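PDB 5GIV: carboxypeptidase 1 from Deinococcus radiodurans str. R1, which probably releases amino acids one after another from the C-termini of peptides, with broad specificity, as a zinc-dependent M32 metallocarboxypeptidase. Local coordinates for residues S344-I348 with L393-P398; L381-H386 with S399-A404. One frame throughout, in Å; residues are numbered along the deposited sequence.

Contacts 1 and 2 lie side by side, their centres about 11 Å apart, and both involve helix 381-393 and the loop that leaves it, well away from the zinc site. In contact 1, residues 393-398 run past another loop, 344-348; the touching residues are only partly buried, and they meet through leucine methyls and an arginine's aliphatic chain. Contact 2 is the more buried: residues 399-404 fold back on the earlier turns of the same helix, and tryptophan, histidine, aspartate and two waters give it a more polar chemistry. The two join where Ala397 packs on Asp402 and Gly403, and where Arg396 packs on His386.

Contact 1. Residues S344-I348 with L393-P398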
ATOM      1  N   SER A 344      -5.763  29.520 -23.427  1.00 20.28           N
ATOM      2  CA  SER A 344      -7.161  29.816 -23.723  1.00 20.21           C
ATOM      3  C   SER A 344      -7.929  29.958 -22.418  1.00 20.16           C
ATOM      4  O   SER A 344      -7.574  29.347 -21.408  1.00 20.12           O
ATOM      5  CB  SER A 344      -7.806  28.730 -24.590  1.00 20.07           C
ATOM      6  OG  SER A 344      -7.951  27.535 -23.854  1.00 19.96           O
ATOM      7  N   ARG A 345      -8.998  30.746 -22.463  1.00 33.63           N
ATOM      8  CA  ARG A 345      -9.914  30.830 -21.334  1.00 33.56           C
ATOM      9  C   ARG A 345     -10.673  29.520 -21.232  1.00 33.39           C
ATOM     10  O   ARG A 345     -11.372  29.130 -22.171  1.00 33.31           O
ATOM     11  CB  ARG A 345     -10.887  31.985 -21.520  1.00 33.63           C
ATOM     12  CG  ARG A 345     -10.223  33.260 -21.942  1.00 33.82           C
ATOM     13  CD  ARG A 345     -11.248  34.298 -22.351  1.00 33.87           C
ATOM     14  NE  ARG A 345     -10.563  35.443 -22.939  1.00 34.06           N
ATOM     15  CZ  ARG A 345     -10.635  35.780 -24.222  1.00 34.11           C
ATOM     16  NH1 ARG A 345     -11.396  35.083 -25.063  1.00 33.96           N
ATOM     17  NH2 ARG A 345      -9.951  36.831 -24.658  1.00 34.30           N
ATOM     18  N   SER A 346     -10.533  28.835 -20.106  1.00 19.87           N
ATOM     19  CA  SER A 346     -11.121  27.517 -19.927  1.00 19.73           C
ATOM     20  C   SER A 346     -11.798  27.471 -18.564  1.00 19.66           C
ATOM     21  O   SER A 346     -11.756  28.436 -17.794  1.00 19.72           O
ATOM     22  CB  SER A 346     -10.070  26.406 -20.077  1.00 19.72           C
ATOM     23  OG  SER A 346      -8.972  26.598 -19.191  1.00 19.79           O
ATOM     24  N   LEU A 347     -12.448  26.344 -18.280  1.00 19.61           N
ATOM     25  CA  LEU A 347     -13.269  26.187 -17.085  1.00 19.55           C
ATOM     26  C   LEU A 347     -12.560  25.486 -15.925  1.00 19.54           C
ATOM     27  O   LEU A 347     -12.823  25.815 -14.765  1.00 19.52           O
ATOM     28  CB  LEU A 347     -14.525  25.384 -17.431  1.00 19.43           C
ATOM     29  CG  LEU A 347     -15.517  25.995 -18.412  1.00 19.42           C
ATOM     30  CD1 LEU A 347     -16.607  24.971 -18.731  1.00 19.32           C
ATOM     31  CD2 LEU A 347     -16.120  27.293 -17.850  1.00 19.47           C
ATOM     32  N   ILE A 348     -11.671  24.536 -16.202  1.00 17.21           N
ATOM     33  CA  ILE A 348     -11.105  23.677 -15.170  1.00 17.22           C
ATOM     34  C   ILE A 348      -9.793  24.280 -14.698  1.00 17.19           C
ATOM     35  O   ILE A 348      -8.856  24.446 -15.490  1.00 17.18           O
ATOM     36  CB  ILE A 348     -10.885  22.248 -15.689  1.00 17.24           C
ATOM     37  CG1 ILE A 348     -12.175  21.681 -16.297  1.00 17.28           C
ATOM     38  CG2 ILE A 348     -10.309  21.368 -14.578  1.00 17.25           C
ATOM     39  CD1 ILE A 348     -13.351  21.704 -15.362  1.00 17.29           C
ATOM     40  N   LEU A 393     -12.979  35.212 -16.430  1.00 21.59           N
ATOM     41  CA  LEU A 393     -12.468  34.378 -17.505  1.00 21.55           C
ATOM     42  C   LEU A 393     -13.276  34.486 -18.782  1.00 21.53           C
ATOM     43  O   LEU A 393     -12.905  33.866 -19.780  1.00 21.51           O
ATOM     44  CB  LEU A 393     -12.398  32.921 -17.045  1.00 21.39           C
ATOM     45  CG  LEU A 393     -11.261  32.738 -16.040  1.00 21.43           C
ATOM     46  CD1 LEU A 393     -11.620  31.745 -14.952  1.00 21.28           C
ATOM     47  CD2 LEU A 393     -10.028  32.291 -16.782  1.00 21.47           C
ATOM     48  N   GLY A 394     -14.366  35.245 -18.781  1.00 24.26           N
ATOM     49  CA  GLY A 394     -15.124  35.477 -19.988  1.00 24.24           C
ATOM     50  C   GLY A 394     -16.047  34.359 -20.416  1.00 24.07           C
ATOM     51  O   GLY A 394     -16.592  34.420 -21.521  1.00 24.06           O
ATOM     52  N   LEU A 395     -16.260  33.346 -19.590  1.00 23.93           N
ATOM     53  CA  LEU A 395     -17.220  32.308 -19.945  1.00 23.78           C
ATOM     54  C   LEU A 395     -17.695  31.644 -18.666  1.00 23.69           C
ATOM     55  O   LEU A 395     -17.126  31.841 -17.591  1.00 23.72           O
ATOM     56  CB  LEU A 395     -16.620  31.268 -20.892  1.00 23.74           C
ATOM     57  CG  LEU A 395     -15.748  30.186 -20.250  1.00 23.70           C
ATOM     58  CD1 LEU A 395     -15.384  29.120 -21.266  1.00 23.63           C
ATOM     59  CD2 LEU A 395     -14.498  30.768 -19.642  1.00 23.81           C
ATOM     60  N   ARG A 396     -18.743  30.842 -18.794  1.00 34.56           N
ATOM     61  CA  ARG A 396     -19.290  30.141 -17.648  1.00 34.48           C
ATOM     62  C   ARG A 396     -19.600  28.699 -18.023  1.00 34.36           C
ATOM     63  O   ARG A 396     -19.860  28.379 -19.187  1.00 34.33           O
ATOM     64  CB  ARG A 396     -20.525  30.849 -17.086  1.00 34.50           C
ATOM     65  CG  ARG A 396     -21.601  31.180 -18.075  1.00 34.48           C
ATOM     66  CD  ARG A 396     -22.902  31.244 -17.320  1.00 34.45           C
ATOM     67  NE  ARG A 396     -23.286  29.906 -16.859  1.00 34.36           N
ATOM     68  CZ  ARG A 396     -24.196  29.670 -15.918  1.00 34.33           C
ATOM     69  NH1 ARG A 396     -24.816  30.688 -15.327  1.00 34.39           N
ATOM     70  NH2 ARG A 396     -24.481  28.414 -15.570  1.00 34.25           N
ATOM     71  N   ALA A 397     -19.546  27.828 -17.020  1.00 21.34           N
ATOM     72  CA  ALA A 397     -19.846  26.430 -17.244  1.00 21.24           C
ATOM     73  C   ALA A 397     -21.337  26.251 -17.542  1.00 21.18           C
ATOM     74  O   ALA A 397     -22.159  27.094 -17.171  1.00 21.19           O
ATOM     75  CB  ALA A 397     -19.452  25.605 -16.026  1.00 21.23           C
ATOM     76  N   PRO A 398     -21.702  25.176 -18.247  1.00 25.35           N
ATOM     77  CA  PRO A 398     -23.121  24.949 -18.564  1.00 25.29           C
ATOM     78  C   PRO A 398     -23.960  24.584 -17.356  1.00 25.27           C
ATOM     79  O   PRO A 398     -25.192  24.681 -17.420  1.00 25.24           O
ATOM     80  CB  PRO A 398     -23.074  23.800 -19.579  1.00 25.23           C
ATOM     81  CG  PRO A 398     -21.786  23.108 -19.300  1.00 25.25           C
ATOM     82  CD  PRO A 398     -20.825  24.165 -18.858  1.00 25.33           C
TER
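Leu347 turns its CG beside its own backbone N (chi1 -64°), while Leu395 sets its CG between backbone N and carbonyl carbon (chi1 80°); with these torsions CD2 of Leu347 lies against CG and CD1 of Leu395. This is a loop-to-loop contact in the largely helical M32 fold. Helix 381-393 ends just before Gly394, whose positive phi suits glycine, and the chain then runs on past 344-348. The fork of Leu347 makes the apolar contacts with Leu395, Ala397 and Pro398. Its CD2 also comes within 3.6 Å of Ala397 N. CD1 rests 4.0 Å from Ala397 CB, with the Pro398 ring beyond. Leucine suits the spot because its two methyls serve different neighbours. With an alanine in its place, a gap would probably open beside Leu395 and Ala397, leaving their apolar atoms without this partner. At the other end, the extended chain of Arg345 passes the last carbonyl of the helix, CD 3.1 Å from Leu393 O, and carries its guanidinium on to a salt bridge with Asp188. Within its own segment, Arg396 turns back on the next residue: NE (3.0 Å) and NH2 (3.1 Å) both bond to Ala397 O, which lies close to the guanidinium plane.

Contact 2. Residues L381-H386 with S399-A404; sequences LADAWH and SDVDGA
Trp385 lays one face of its indole over the backbone of Gly403 and Ala404, and this is the tight part of the contact. Its CG swings opposite the backbone N (chi1 -180°), sending the ring from helix 381-393 towards the loop that returns along it. Ala404 CA sits 3.8 Å from the centroid of the six-membered ring, a CH-pi contact over the face, and Gly403 O lies above the same face nearer the rim. Glycine suits position 403, because a CB built on this backbone would probably come too close to His386 CE1. The single methyl of Ala404 fits between neighbours on the helix: Ala404 CB lies 4.0 Å from Ala382 CA and also touches Trp385 CB.

The part formed by Ser399 and Asp400 is partly exposed and more loosely bonded. His386 NE2 gives Asp400 OD1 a weak hydrogen bond of 3.0 Å, bent to 135°. The ring and carboxylate planes are 17° apart, and Ser399 O approaches the edge of the same ring. Two waters add bridges between helix and loop. One molecule accepts from Ala404 N and donates to Ala382 O and to Asp400 OD1 (2.8 Å). A second takes the indole N-H, 3.0 Å from Trp385 NE1 and in the ring plane, and donates to Asp402 O at 2.7 Å. Thus the tryptophan offers its face to packing and its edge to hydrogen bonding.

Arg123 forms a salt bridge with Asp402 and also hydrogen-bonds Val401 O, anchoring the loop beyond the helix. Helix 128-147 borders the contact through Phe128 at Ala382, Asp400 and Ala404, and helix 357-372 through Arg364 and Leu367 at Trp385.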
ATOM      1  N   LEU A 381     -23.822  30.693  -3.564  1.00 29.97           N
ATOM      2  CA  LEU A 381     -22.465  30.478  -4.065  1.00 29.95           C
ATOM      3  C   LEU A 381     -22.457  30.044  -5.525  1.00 29.89           C
ATOM      4  O   LEU A 381     -21.628  30.517  -6.309  1.00 29.91           O
ATOM      5  CB  LEU A 381     -21.738  29.448  -3.197  1.00 29.92           C
ATOM      6  CG  LEU A 381     -20.313  29.085  -3.626  1.00 29.91           C
ATOM      7  CD1 LEU A 381     -19.385  30.309  -3.619  1.00 29.98           C
ATOM      8  CD2 LEU A 381     -19.762  27.996  -2.727  1.00 29.86           C
ATOM      9  N   ALA A 382     -23.363  29.143  -5.914  1.00 25.88           N
ATOM     10  CA  ALA A 382     -23.363  28.652  -7.290  1.00 25.80           C
ATOM     11  C   ALA A 382     -23.500  29.802  -8.272  1.00 25.84           C
ATOM     12  O   ALA A 382     -22.771  29.873  -9.268  1.00 25.82           O
ATOM     13  CB  ALA A 382     -24.489  27.633  -7.495  1.00 25.73           C
ATOM     14  N   ASP A 383     -24.429  30.722  -7.997  1.00 31.40           N
ATOM     15  CA  ASP A 383     -24.636  31.868  -8.876  1.00 31.46           C
ATOM     16  C   ASP A 383     -23.452  32.830  -8.836  1.00 31.55           C
ATOM     17  O   ASP A 383     -23.024  33.332  -9.881  1.00 31.60           O
ATOM     18  CB  ASP A 383     -25.942  32.569  -8.507  1.00 31.51           C
ATOM     19  CG  ASP A 383     -27.155  31.659  -8.687  1.00 31.45           C
ATOM     20  OD1 ASP A 383     -27.205  30.936  -9.709  1.00 31.36           O
ATOM     21  OD2 ASP A 383     -28.042  31.635  -7.799  1.00 31.48           O
ATOM     22  N   ALA A 384     -22.917  33.115  -7.643  1.00 26.75           N
ATOM     23  CA  ALA A 384     -21.772  34.020  -7.550  1.00 26.84           C
ATOM     24  C   ALA A 384     -20.556  33.450  -8.273  1.00 26.81           C
ATOM     25  O   ALA A 384     -19.788  34.197  -8.895  1.00 26.90           O
ATOM     26  CB  ALA A 384     -21.438  34.306  -6.087  1.00 26.88           C
ATOM     27  N   TRP A 385     -20.376  32.125  -8.205  1.00 17.44           N
ATOM     28  CA  TRP A 385     -19.276  31.467  -8.906  1.00 17.40           C
ATOM     29  C   TRP A 385     -19.373  31.696 -10.410  1.00 17.40           C
ATOM     30  O   TRP A 385     -18.404  32.131 -11.046  1.00 17.46           O
ATOM     31  CB  TRP A 385     -19.278  29.968  -8.575  1.00 17.31           C
ATOM     32  CG  TRP A 385     -18.171  29.155  -9.243  1.00 17.28           C
ATOM     33  CD1 TRP A 385     -18.059  28.857 -10.574  1.00 17.26           C
ATOM     34  CD2 TRP A 385     -17.068  28.499  -8.593  1.00 17.28           C
ATOM     35  NE1 TRP A 385     -16.944  28.080 -10.793  1.00 17.24           N
ATOM     36  CE2 TRP A 385     -16.319  27.847  -9.594  1.00 17.25           C
ATOM     37  CE3 TRP A 385     -16.638  28.409  -7.267  1.00 17.29           C
ATOM     38  CZ2 TRP A 385     -15.165  27.122  -9.310  1.00 17.25           C
ATOM     39  CZ3 TRP A 385     -15.490  27.691  -6.985  1.00 17.29           C
ATOM     40  CH2 TRP A 385     -14.766  27.058  -8.001  1.00 17.27           C
ATOM     41  N   HIS A 386     -20.536  31.400 -11.001  1.00 25.63           N
ATOM     42  CA  HIS A 386     -20.728  31.630 -12.432  1.00 25.63           C
ATOM     43  C   HIS A 386     -20.523  33.097 -12.793  1.00 25.76           C
ATOM     44  O   HIS A 386     -19.893  33.416 -13.809  1.00 25.81           O
ATOM     45  CB  HIS A 386     -22.125  31.171 -12.863  1.00 25.53           C
ATOM     46  CG  HIS A 386     -22.308  29.682 -12.868  1.00 25.42           C
ATOM     47  ND1 HIS A 386     -21.361  28.814 -13.370  1.00 25.38           N
ATOM     48  CD2 HIS A 386     -23.336  28.908 -12.439  1.00 25.35           C
ATOM     49  CE1 HIS A 386     -21.795  27.571 -13.244  1.00 25.31           C
ATOM     50  NE2 HIS A 386     -22.990  27.600 -12.682  1.00 25.28           N
ATOM     51  N   SER A 399     -23.337  24.150 -16.267  1.00 32.08           N
ATOM     52  CA  SER A 399     -24.048  23.773 -15.062  1.00 32.05           C
ATOM     53  C   SER A 399     -23.112  24.003 -13.878  1.00 32.10           C
ATOM     54  O   SER A 399     -22.072  24.655 -14.008  1.00 32.17           O
ATOM     55  CB  SER A 399     -24.533  22.323 -15.165  1.00 31.99           C
ATOM     56  OG  SER A 399     -23.440  21.430 -15.249  1.00 31.99           O
ATOM     57  N   ASP A 400     -23.478  23.455 -12.720  1.00 24.40           N
ATOM     58  CA  ASP A 400     -22.636  23.557 -11.537  1.00 24.44           C
ATOM     59  C   ASP A 400     -21.576  22.471 -11.468  1.00 24.43           C
ATOM     60  O   ASP A 400     -20.663  22.583 -10.644  1.00 24.48           O
ATOM     61  CB  ASP A 400     -23.495  23.502 -10.269  1.00 24.45           C
ATOM     62  CG  ASP A 400     -24.493  24.630 -10.199  1.00 24.48           C
ATOM     63  OD1 ASP A 400     -24.150  25.755 -10.591  1.00 24.53           O
ATOM     64  OD2 ASP A 400     -25.634  24.401  -9.762  1.00 24.47           O
ATOM     65  N   VAL A 401     -21.664  21.435 -12.312  1.00 18.88           N
ATOM     66  CA  VAL A 401     -20.673  20.361 -12.282  1.00 18.88           C
ATOM     67  C   VAL A 401     -19.266  20.936 -12.344  1.00 18.93           C
ATOM     68  O   VAL A 401     -18.413  20.644 -11.495  1.00 18.96           O
ATOM     69  CB  VAL A 401     -20.913  19.369 -13.433  1.00 18.84           C
ATOM     70  CG1 VAL A 401     -19.775  18.357 -13.497  1.00 18.85           C
ATOM     71  CG2 VAL A 401     -22.263  18.661 -13.261  1.00 18.79           C
ATOM     72  N   ASP A 402     -19.005  21.753 -13.362  1.00 25.16           N
ATOM     73  CA  ASP A 402     -17.732  22.434 -13.529  1.00 25.22           C
ATOM     74  C   ASP A 402     -17.792  23.879 -13.054  1.00 25.27           C
ATOM     75  O   ASP A 402     -16.876  24.659 -13.340  1.00 25.33           O
ATOM     76  CB  ASP A 402     -17.290  22.350 -14.986  1.00 25.24           C
ATOM     77  CG  ASP A 402     -16.981  20.916 -15.420  1.00 25.21           C
ATOM     78  OD1 ASP A 402     -16.643  20.085 -14.551  1.00 25.20           O
ATOM     79  OD2 ASP A 402     -17.087  20.621 -16.628  1.00 25.21           O
ATOM     80  N   GLY A 403     -18.877  24.257 -12.367  1.00 17.33           N
ATOM     81  CA  GLY A 403     -18.951  25.494 -11.622  1.00 17.32           C
ATOM     82  C   GLY A 403     -18.509  25.302 -10.187  1.00 17.33           C
ATOM     83  O   GLY A 403     -17.406  24.807  -9.940  1.00 17.33           O
ATOM     84  N   ALA A 404     -19.368  25.683  -9.230  1.00 20.97           N
ATOM     85  CA  ALA A 404     -19.021  25.660  -7.806  1.00 21.00           C
ATOM     86  C   ALA A 404     -18.796  24.255  -7.247  1.00 20.96           C
ATOM     87  O   ALA A 404     -18.255  24.131  -6.146  1.00 20.98           O
ATOM     88  CB  ALA A 404     -20.101  26.369  -6.987  1.00 21.04           C
TER
HETATM   89  O   HOH W   1     -21.800  27.217  -9.937  1.00 17.47           O
HETATM   90  O   HOH W   2     -16.597  27.349 -13.684  1.00 17.22           O